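Local coordinates for protein endo-1,3-beta-glucanase, family GH16 (Zobellia galactanivorans, PDB 4CRQ) that probably hydrolyses internal beta-1,3-glucosidic bonds of laminarin through its family GH16 catalytic module, one part of a larger modular enzyme, at residues S120-I132 against S143-Q155. The protein carries 1 engineered substitution. Sequence-based numbering, arbitrary orientation.
Sequences SRINNALQTHGTI and SYGDDVGVSDPGQ. Engineered in segment 120-132: Ser120 (natural residue Glu).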
ATOM      1  N   SER A 120      -5.028  -3.302   1.967  1.00 20.38           N
ATOM      2  CA  SER A 120      -4.506  -3.119   3.336  1.00 20.13           C
ATOM      3  C   SER A 120      -5.166  -4.203   4.203  1.00 19.62           C
ATOM      4  O   SER A 120      -6.254  -4.703   3.893  1.00 23.36           O
ATOM      5  CB  SER A 120      -4.709  -1.705   3.876  1.00 26.68           C
ATOM      6  OG  SER A 120      -6.076  -1.411   3.979  1.00 28.80           O
ATOM      7  N   ARG A 121      -4.475  -4.587   5.275  1.00 20.23           N
ATOM      8  CA  ARG A 121      -4.999  -5.573   6.211  1.00 21.30           C
ATOM      9  C   ARG A 121      -4.512  -5.213   7.595  1.00 19.18           C
ATOM     10  O   ARG A 121      -3.436  -4.637   7.727  1.00 20.98           O
ATOM     11  CB  ARG A 121      -4.518  -6.988   5.829  1.00 22.50           C
ATOM     12  CG  ARG A 121      -5.086  -8.098   6.722  1.00 24.14           C
ATOM     13  CD  ARG A 121      -4.330  -9.376   6.516  1.00 25.67           C
ATOM     14  NE  ARG A 121      -4.868 -10.456   7.338  1.00 26.98           N
ATOM     15  CZ  ARG A 121      -4.151 -11.456   7.828  1.00 24.63           C
ATOM     16  NH1 ARG A 121      -2.831 -11.522   7.598  1.00 24.92           N
ATOM     17  NH2 ARG A 121      -4.761 -12.392   8.557  1.00 30.04           N
ATOM     18  N   ILE A 122      -5.304  -5.552   8.614  1.00 22.90           N
ATOM     19  CA  ILE A 122      -4.834  -5.384   9.995  1.00 22.12           C
ATOM     20  C   ILE A 122      -4.913  -6.679  10.793  1.00 22.02           C
ATOM     21  O   ILE A 122      -5.827  -7.516  10.578  1.00 25.16           O
ATOM     22  CB  ILE A 122      -5.598  -4.254  10.762  1.00 24.86           C
ATOM     23  CG1 ILE A 122      -7.124  -4.505  10.737  1.00 26.70           C
ATOM     24  CG2 ILE A 122      -5.206  -2.878  10.210  1.00 26.01           C
ATOM     25  CD1 ILE A 122      -7.900  -3.719  11.772  1.00 30.86           C
ATOM     26  N   ASN A 123      -3.950  -6.823  11.704  1.00 21.47           N
ATOM     27  CA  ASN A 123      -4.004  -7.857  12.761  1.00 23.13           C
ATOM     28  C   ASN A 123      -4.149  -9.256  12.157  1.00 25.58           C
ATOM     29  O   ASN A 123      -3.374  -9.586  11.272  1.00 25.86           O
ATOM     30  CB  ASN A 123      -5.107  -7.507  13.794  1.00 23.11           C
ATOM     31  CG  ASN A 123      -4.921  -6.122  14.390  1.00 27.00           C
ATOM     32  OD1 ASN A 123      -3.786  -5.675  14.590  1.00 27.43           O
ATOM     33  ND2 ASN A 123      -6.023  -5.437  14.678  1.00 25.56           N
ATOM     34  N   ASN A 124      -5.104 -10.066  12.620  1.00 25.16           N
ATOM     35  CA  ASN A 124      -5.326 -11.412  12.066  1.00 26.45           C
ATOM     36  C   ASN A 124      -6.599 -11.502  11.226  1.00 31.53           C
ATOM     37  O   ASN A 124      -7.124 -12.614  11.017  1.00 33.93           O
ATOM     38  CB  ASN A 124      -5.397 -12.452  13.215  1.00 29.06           C
ATOM     39  CG  ASN A 124      -4.084 -12.618  13.950  1.00 32.66           C
ATOM     40  OD1 ASN A 124      -3.093 -13.034  13.364  1.00 35.42           O
ATOM     41  ND2 ASN A 124      -4.072 -12.297  15.243  1.00 34.54           N
ATOM     42  N   ALA A 125      -7.093 -10.351  10.742  1.00 29.95           N
ATOM     43  CA  ALA A 125      -8.391 -10.288  10.029  1.00 31.84           C
ATOM     44  C   ALA A 125      -8.414 -11.219   8.807  1.00 35.98           C
ATOM     45  O   ALA A 125      -7.427 -11.311   8.067  1.00 33.44           O
ATOM     46  CB  ALA A 125      -8.738  -8.856   9.618  1.00 31.70           C
ATOM     47  N   LEU A 126      -9.521 -11.924   8.600  1.00 38.92           N
ATOM     48  CA  LEU A 126      -9.589 -12.805   7.418  1.00 34.18           C
ATOM     49  C   LEU A 126     -10.272 -12.074   6.242  1.00 33.29           C
ATOM     50  O   LEU A 126     -11.134 -12.593   5.542  1.00 32.85           O
ATOM     51  CB  LEU A 126     -10.175 -14.197   7.766  1.00 35.71           C
ATOM     52  CG  LEU A 126      -9.332 -15.087   8.717  1.00 35.03           C
ATOM     53  CD1 LEU A 126     -10.053 -16.404   8.929  1.00 36.59           C
ATOM     54  CD2 LEU A 126      -7.882 -15.327   8.242  1.00 30.88           C
ATOM     55  N   GLN A 127      -9.832 -10.843   6.052  1.00 33.68           N
ATOM     56  CA  GLN A 127     -10.313  -9.968   5.006  1.00 30.54           C
ATOM     57  C   GLN A 127      -9.288  -8.895   4.734  1.00 27.21           C
ATOM     58  O   GLN A 127      -8.433  -8.588   5.584  1.00 32.60           O
ATOM     59  CB  GLN A 127     -11.622  -9.310   5.411  1.00 37.22           C
ATOM     60  CG  GLN A 127     -11.548  -8.592   6.742  1.00 43.71           C
ATOM     61  CD  GLN A 127     -12.889  -8.177   7.271  1.00 55.32           C
ATOM     62  OE1 GLN A 127     -13.946  -8.548   6.750  1.00 56.58           O
ATOM     63  NE2 GLN A 127     -12.855  -7.394   8.332  1.00 59.57           N
ATOM     64  N   THR A 128      -9.380  -8.322   3.545  1.00 25.38           N
ATOM     65  CA  THR A 128      -8.487  -7.233   3.167  1.00 21.57           C
ATOM     66  C   THR A 128      -9.368  -6.100   2.666  1.00 24.17           C
ATOM     67  O   THR A 128     -10.544  -6.325   2.336  1.00 27.22           O
ATOM     68  CB  THR A 128      -7.463  -7.646   2.090  1.00 22.76           C
ATOM     69  OG1 THR A 128      -8.156  -8.078   0.903  1.00 26.23           O
ATOM     70  CG2 THR A 128      -6.505  -8.773   2.599  1.00 24.59           C
ATOM     71  N   HIS A 129      -8.794  -4.901   2.604  1.00 24.18           N
ATOM     72  CA  HIS A 129      -9.524  -3.691   2.225  1.00 23.21           C
ATOM     73  C   HIS A 129      -8.986  -2.999   1.006  1.00 24.09           C
ATOM     74  O   HIS A 129      -7.831  -3.191   0.644  1.00 25.83           O
ATOM     75  CB  HIS A 129      -9.509  -2.730   3.392  1.00 28.32           C
ATOM     76  CG  HIS A 129     -10.190  -3.260   4.645  1.00 30.75           C
ATOM     77  ND1 HIS A 129     -11.369  -2.796   5.070  1.00 36.36           N
ATOM     78  CD2 HIS A 129      -9.802  -4.253   5.560  1.00 35.54           C
ATOM     79  CE1 HIS A 129     -11.731  -3.445   6.213  1.00 36.67           C
ATOM     80  NE2 HIS A 129     -10.770  -4.338   6.503  1.00 37.97           N
ATOM     81  N   GLY A 130      -9.856  -2.188   0.394  1.00 26.58           N
ATOM     82  CA  GLY A 130      -9.583  -1.355  -0.774  1.00 25.24           C
ATOM     83  C   GLY A 130     -10.288  -0.047  -0.515  1.00 23.54           C
ATOM     84  O   GLY A 130     -11.499  -0.039  -0.276  1.00 26.95           O
ATOM     85  N   THR A 131      -9.542   1.061  -0.570  1.00 26.80           N
ATOM     86  CA  THR A 131     -10.064   2.359  -0.157  1.00 27.98           C
ATOM     87  C   THR A 131      -9.463   3.496  -0.982  1.00 25.41           C
ATOM     88  O   THR A 131      -8.350   3.357  -1.517  1.00 25.99           O
ATOM     89  CB  THR A 131      -9.701   2.593   1.362  1.00 32.07           C
ATOM     90  OG1 THR A 131      -9.792   1.356   2.104  1.00 34.53           O
ATOM     91  CG2 THR A 131     -10.575   3.676   2.071  1.00 35.10           C
ATOM     92  N   ILE A 132     -10.202   4.602  -1.116  1.00 28.64           N
ATOM     93  CA  ILE A 132      -9.624   5.866  -1.603  1.00 26.48           C
ATOM     94  C   ILE A 132      -9.760   6.921  -0.491  1.00 28.16           C
ATOM     95  O   ILE A 132     -10.720   6.877   0.306  1.00 31.06           O
ATOM     96  CB  ILE A 132     -10.203   6.421  -2.943  1.00 29.50           C
ATOM     97  CG1 ILE A 132     -11.749   6.513  -2.923  1.00 31.88           C
ATOM     98  CG2 ILE A 132      -9.657   5.595  -4.112  1.00 30.98           C
ATOM     99  CD1 ILE A 132     -12.304   7.439  -3.981  1.00 33.07           C
ATOM    100  N   SER A 143     -13.223   9.705   2.554  1.00 36.17           N
ATOM    101  CA  SER A 143     -12.754   8.336   2.319  1.00 40.29           C
ATOM    102  C   SER A 143     -13.926   7.457   1.885  1.00 32.83           C
ATOM    103  O   SER A 143     -15.059   7.732   2.220  1.00 45.06           O
ATOM    104  CB  SER A 143     -12.004   7.760   3.527  1.00 45.40           C
ATOM    105  OG  SER A 143     -12.865   7.360   4.566  1.00 49.03           O
ATOM    106  N   TYR A 144     -13.608   6.407   1.125  1.00 35.55           N
ATOM    107  CA  TYR A 144     -14.577   5.457   0.595  1.00 37.20           C
ATOM    108  C   TYR A 144     -13.876   4.121   0.458  1.00 40.40           C
ATOM    109  O   TYR A 144     -12.889   4.014  -0.270  1.00 42.08           O
ATOM    110  CB  TYR A 144     -15.133   5.904  -0.765  1.00 39.47           C
ATOM    111  CG  TYR A 144     -16.335   5.095  -1.167  1.00 47.17           C
ATOM    112  CD1 TYR A 144     -16.197   3.816  -1.752  1.00 49.86           C
ATOM    113  CD2 TYR A 144     -17.636   5.593  -0.951  1.00 51.76           C
ATOM    114  CE1 TYR A 144     -17.316   3.067  -2.113  1.00 48.80           C
ATOM    115  CE2 TYR A 144     -18.752   4.837  -1.315  1.00 51.24           C
ATOM    116  CZ  TYR A 144     -18.551   3.572  -1.897  1.00 47.79           C
ATOM    117  OH  TYR A 144     -19.648   2.829  -2.260  1.00 59.48           O
ATOM    118  N   GLY A 145     -14.380   3.109   1.149  1.00 32.47           N
ATOM    119  CA  GLY A 145     -13.739   1.801   1.102  1.00 32.89           C
ATOM    120  C   GLY A 145     -14.686   0.645   1.297  1.00 30.72           C
ATOM    121  O   GLY A 145     -15.867   0.833   1.665  1.00 33.92           O
ATOM    122  N   ASP A 146     -14.167  -0.554   1.050  1.00 30.81           N
ATOM    123  CA  ASP A 146     -14.908  -1.790   1.303  1.00 30.77           C
ATOM    124  C   ASP A 146     -13.882  -2.910   1.578  1.00 30.29           C
ATOM    125  O   ASP A 146     -12.646  -2.707   1.453  1.00 29.12           O
ATOM    126  CB  ASP A 146     -15.877  -2.101   0.127  1.00 34.05           C
ATOM    127  CG  ASP A 146     -17.135  -2.818   0.560  1.00 43.70           C
ATOM    128  OD1 ASP A 146     -17.103  -3.543   1.571  1.00 35.61           O
ATOM    129  OD2 ASP A 146     -18.181  -2.659  -0.115  1.00 46.21           O
ATOM    130  N   ASP A 147     -14.374  -4.083   1.942  1.00 30.29           N
ATOM    131  CA  ASP A 147     -13.485  -5.211   2.221  1.00 28.84           C
ATOM    132  C   ASP A 147     -14.012  -6.472   1.585  1.00 25.40           C
ATOM    133  O   ASP A 147     -15.143  -6.502   1.101  1.00 29.78           O
ATOM    134  CB  ASP A 147     -13.206  -5.378   3.742  1.00 36.15           C
ATOM    135  CG  ASP A 147     -14.470  -5.473   4.615  1.00 42.52           C
ATOM    136  OD1 ASP A 147     -15.582  -5.734   4.122  1.00 42.05           O
ATOM    137  OD2 ASP A 147     -14.335  -5.287   5.844  1.00 48.21           O
ATOM    138  N   VAL A 148     -13.184  -7.507   1.576  1.00 27.97           N
ATOM    139  CA  VAL A 148     -13.547  -8.797   1.013  1.00 26.84           C
ATOM    140  C   VAL A 148     -12.908  -9.877   1.876  1.00 26.37           C
ATOM    141  O   VAL A 148     -11.773  -9.708   2.358  1.00 25.69           O
ATOM    142  CB  VAL A 148     -13.122  -8.931  -0.491  1.00 29.12           C
ATOM    143  CG1 VAL A 148     -11.598  -8.808  -0.720  1.00 28.98           C
ATOM    144  CG2 VAL A 148     -13.677 -10.219  -1.113  1.00 29.32           C
ATOM    145  N   GLY A 149     -13.618 -10.985   2.065  1.00 27.96           N
ATOM    146  CA  GLY A 149     -13.075 -12.116   2.816  1.00 30.35           C
ATOM    147  C   GLY A 149     -11.925 -12.760   2.044  1.00 28.32           C
ATOM    148  O   GLY A 149     -12.022 -12.952   0.831  1.00 31.12           O
ATOM    149  N   VAL A 150     -10.837 -13.071   2.745  1.00 29.75           N
ATOM    150  CA  VAL A 150      -9.681 -13.774   2.172  1.00 30.31           C
ATOM    151  C   VAL A 150      -9.415 -14.903   3.181  1.00 31.61           C
ATOM    152  O   VAL A 150      -8.940 -14.601   4.295  1.00 32.61           O
ATOM    153  CB  VAL A 150      -8.460 -12.834   1.955  1.00 28.12           C
ATOM    154  CG1 VAL A 150      -7.243 -13.612   1.442  1.00 28.89           C
ATOM    155  CG2 VAL A 150      -8.797 -11.676   1.011  1.00 26.79           C
ATOM    156  N   SER A 151      -9.698 -16.170   2.811  1.00 33.38           N
ATOM    157  CA  SER A 151      -9.592 -17.344   3.719  0.50 33.78           C
ATOM    158  C   SER A 151      -8.221 -17.541   4.395  1.00 30.83           C
ATOM    159  O   SER A 151      -8.128 -17.768   5.624  1.00 34.39           O
ATOM    160  CB  SER A 151      -9.980 -18.651   2.989  0.50 36.31           C
ATOM    161  OG  SER A 151     -11.217 -18.558   2.296  0.50 39.03           O
ATOM    162  N   ASP A 152      -7.164 -17.487   3.584  1.00 28.06           N
ATOM    163  CA  ASP A 152      -5.814 -17.645   4.083  1.00 24.06           C
ATOM    164  C   ASP A 152      -4.920 -16.568   3.474  1.00 20.55           C
ATOM    165  O   ASP A 152      -4.294 -16.793   2.400  1.00 21.67           O
ATOM    166  CB  ASP A 152      -5.224 -19.028   3.788  1.00 26.51           C
ATOM    167  CG  ASP A 152      -3.901 -19.279   4.561  1.00 30.77           C
ATOM    168  OD1 ASP A 152      -3.291 -18.330   5.151  1.00 29.46           O
ATOM    169  OD2 ASP A 152      -3.460 -20.446   4.577  1.00 37.47           O
ATOM    170  N   PRO A 153      -4.810 -15.400   4.143  1.00 20.63           N
ATOM    171  CA  PRO A 153      -3.982 -14.319   3.577  1.00 21.82           C
ATOM    172  C   PRO A 153      -2.499 -14.651   3.603  1.00 19.30           C
ATOM    173  O   PRO A 153      -1.700 -13.950   2.969  1.00 18.76           O
ATOM    174  CB  PRO A 153      -4.272 -13.142   4.500  1.00 22.22           C
ATOM    175  CG  PRO A 153      -5.602 -13.422   5.033  1.00 27.27           C
ATOM    176  CD  PRO A 153      -5.577 -14.916   5.308  1.00 24.18           C
ATOM    177  N   GLY A 154      -2.131 -15.717   4.328  1.00 18.20           N
ATOM    178  CA  GLY A 154      -0.741 -16.225   4.344  1.00 17.87           C
ATOM    179  C   GLY A 154      -0.307 -16.930   3.067  1.00 17.77           C
ATOM    180  O   GLY A 154       0.916 -17.132   2.856  1.00 20.82           O
ATOM    181  N   GLN A 155      -1.284 -17.344   2.250  1.00 18.22           N
ATOM    182  CA  GLN A 155      -0.978 -17.821   0.908  1.00 17.25           C
ATOM    183  C   GLN A 155      -0.810 -16.619  -0.014  1.00 19.83           C
ATOM    184  O   GLN A 155      -1.208 -15.484   0.349  1.00 18.82           O
ATOM    185  CB  GLN A 155      -2.139 -18.652   0.381  1.00 20.51           C
ATOM    186  CG  GLN A 155      -2.360 -19.951   1.150  1.00 22.70           C
ATOM    187  CD  GLN A 155      -3.696 -20.612   0.819  1.00 20.56           C
ATOM    188  OE1 GLN A 155      -4.470 -20.084   0.019  1.00 23.37           O
ATOM    189  NE2 GLN A 155      -3.985 -21.772   1.451  1.00 25.48           N
TER
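Strands 127-132 and 143-149 run antiparallel, their axes 4.6 Å apart at the closest point, and Thr128/Val148, Gly130/Asp146 and Ile132/Tyr144 form the hydrogen-bonded pairs. Beyond Thr128/Val148, Val150 N donates to Leu126 O (2.9 Å). In the non-hydrogen-bonded pair His129/Asp147, Asp147 CB sits over one face of the imidazole, 3.5 Å from the ring centroid. With its CG set between backbone N and carbonyl carbon (chi1 54°), Asp147 brings OD2 to 3.2 Å from His129 CE1, the carboxylate plane turned 58° from the ring. Trp208 meets the same ring edge-to-face. The two strands form a beta hairpin within the GH16 jelly roll; the His129 backbone pairs with that of engineered Ser120 (natural Glu), within the GH16 signature sequence, so the hairpin probably borders the active site. The hairpin face opposite His129 and Asp147, bearing Thr128, Ile132 and Val148, packs on strand 167-172. Pro153 lies over one face of the Arg121 guanidinium, CG 3.7 Å from CZ, and Asn123 O over the opposite face. Arg121 grips Ala125 O side-on through NE and NH2, while NH1 bonds Ser90 OG; together these would limit the group's rotation against Pro153. Leu126 CD2 closes on Pro153 CD at 3.8 Å.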